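Local coordinates for uncharacterized protein ycf41 (Synechococcus elongatus PCC 6301, PDB 3KOJ) that probably binds single-stranded DNA through an OB-fold domain of the SSB family, although its cellular role is uncharacterized, at residues 65-68 and 69-73. The protein carries 1 engineered substitution. Numbering follows the deposited sequence.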
loop_
_atom_site.group_PDB
_atom_site.type_symbol
_atom_site.label_atom_id
_atom_site.label_comp_id
_atom_site.label_asym_id
_atom_site.label_seq_id
_atom_site.Cartn_x
_atom_site.Cartn_y
_atom_site.Cartn_z
ATOM N N GLN B 65 -21.423 9.164 -1.576
ATOM C CA GLN B 65 -21.888 10.546 -1.480
ATOM C C GLN B 65 -20.714 11.526 -1.555
ATOM O O GLN B 65 -20.837 12.615 -2.118
ATOM C CB GLN B 65 -22.665 10.737 -0.175
ATOM C CG GLN B 65 -23.810 9.739 -0.015
ATOM C CD GLN B 65 -24.548 9.884 1.302
ATOM O OE1 GLN B 65 -23.936 10.095 2.349
ATOM N NE2 GLN B 65 -25.869 9.751 1.258
ATOM N N GLU B 66 -19.579 11.123 -0.999
ATOM C CA GLU B 66 -18.376 11.949 -1.004
ATOM C C GLU B 66 -17.820 12.095 -2.426
ATOM O O GLU B 66 -17.386 13.180 -2.824
ATOM C CB GLU B 66 -17.325 11.323 -0.082
ATOM C CG GLU B 66 -16.012 12.074 -0.010
ATOM C CD GLU B 66 -15.054 11.461 0.991
ATOM O OE1 GLU B 66 -15.418 10.441 1.615
ATOM O OE2 GLU B 66 -13.938 11.997 1.154
ATOM N N LEU B 67 -17.841 11.007 -3.190
ATOM C CA LEU B 67 -17.350 11.037 -4.567
ATOM C C LEU B 67 -18.181 11.996 -5.416
ATOM O O LEU B 67 -17.643 12.878 -6.085
ATOM C CB LEU B 67 -17.400 9.633 -5.186
ATOM C CG LEU B 67 -16.421 8.593 -4.633
ATOM C CD1 LEU B 67 -16.664 7.241 -5.305
ATOM C CD2 LEU B 67 -14.989 9.066 -4.873
ATOM N N GLN B 68 -19.497 11.820 -5.386
ATOM C CA GLN B 68 -20.401 12.666 -6.158
ATOM C C GLN B 68 -20.322 14.122 -5.733
ATOM O O GLN B 68 -20.429 15.031 -6.556
ATOM C CB GLN B 68 -21.846 12.177 -6.007
ATOM C CG GLN B 68 -22.900 13.216 -6.385
ATOM C CD GLN B 68 -23.262 14.131 -5.225
ATOM O OE1 GLN B 68 -23.519 15.321 -5.414
ATOM N NE2 GLN B 68 -23.298 13.572 -4.018
ATOM N N ASP B 69 -20.132 14.335 -4.439
ATOM C CA ASP B 69 -20.072 15.678 -3.891
ATOM C C ASP B 69 -18.793 16.429 -4.226
ATOM O O ASP B 69 -18.825 17.620 -4.532
ATOM C CB ASP B 69 -20.230 15.609 -2.369
ATOM C CG ASP B 69 -20.228 16.977 -1.716
ATOM O OD1 ASP B 69 -21.162 17.763 -1.978
ATOM O OD2 ASP B 69 -19.292 17.267 -0.940
ATOM N N ARG B 70 -17.672 15.715 -4.196
ATOM C CA ARG B 70 -16.359 16.311 -4.411
ATOM C C ARG B 70 -15.642 16.120 -5.750
ATOM O O ARG B 70 -14.983 17.039 -6.240
ATOM C CB ARG B 70 -15.425 15.821 -3.306
ATOM C CG ARG B 70 -15.933 16.070 -1.895
ATOM C CD ARG B 70 -15.875 17.545 -1.580
ATOM N NE ARG B 70 -14.507 18.040 -1.697
ATOM C CZ ARG B 70 -13.555 17.837 -0.789
ATOM N NH1 ARG B 70 -13.822 17.153 0.316
ATOM N NH2 ARG B 70 -12.332 18.309 -0.994
ATOM N N CYS B 71 -15.746 14.933 -6.331
ATOM C CA CYS B 71 -15.038 14.651 -7.573
ATOM C C CYS B 71 -15.639 15.232 -8.842
ATOM O O CYS B 71 -16.771 14.927 -9.205
ATOM C CB CYS B 71 -14.860 13.141 -7.727
ATOM S SG CYS B 71 -13.905 12.384 -6.388
ATOM N N ARG B 72 -14.852 16.068 -9.516
ATOM C CA ARG B 72 -15.258 16.703 -10.765
ATOM C C ARG B 72 -14.225 16.410 -11.843
ATOM O O ARG B 72 -13.088 16.050 -11.532
ATOM C CB ARG B 72 -15.402 18.212 -10.565
ATOM C CG ARG B 72 -16.617 18.582 -9.725
ATOM C CD ARG B 72 -17.903 18.165 -10.438
ATOM N NE ARG B 72 -19.095 18.347 -9.613
ATOM C CZ ARG B 72 -19.583 17.434 -8.778
ATOM N NH1 ARG B 72 -18.986 16.255 -8.648
ATOM N NH2 ARG B 72 -20.672 17.700 -8.069
ATOM N N LEU B 73 -14.624 16.556 -13.105
ATOM C CA LEU B 73 -13.726 16.290 -14.216
ATOM C C LEU B 73 -12.403 17.014 -14.052
ATOM O O LEU B 73 -12.364 18.182 -13.684
ATOM C CB LEU B 73 -14.363 16.697 -15.553
ATOM C CG LEU B 73 -15.588 15.903 -16.014
ATOM C CD1 LEU B 73 -16.007 16.384 -17.403
ATOM C CD2 LEU B 73 -15.265 14.421 -16.037
#
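Leu67 lays its CD2 methyl against the sulfur of Cys71 one helical turn on, CD2 to SG 3.8 Å. Leucine's branched end and the compact thiol of cysteine suit the buried side of the helix, and both also rest on Met39 of strand 35-43. Their backbones are joined as well, Cys71 N donating to Leu67 O at 2.8 Å in the final i to i+4 bond before the chain leaves helical geometry at Cys71. The next carbonyl is taken up by a side chain: Arg72 grips Gln68 O end-on, with NH1 at 2.8 Å and NH2 at 3.1 Å, the oxygen lying in the guanidinium plane. Arginine suits this place because its long chain, bent at chi2 (-63°), brings several coplanar N-H groups back to the last turn, and NH1 also reaches Cys71 O. Gln68, its CG anti to the backbone N (chi1 161°), curls its amide over the start of Asp69, CD to Asp69 N 3.2 Å. Shortening Gln68 to an alanine would probably leave the Asp69 peptide nitrogen without its amide cover and lose the contact with Leu26. Nearby, Glu66 OE2 hydrogen-bonds His108 NE2. This is a helix C-terminus closed by an arginine side chain, on the helix 62-70 that packs against the barrel of an OB fold.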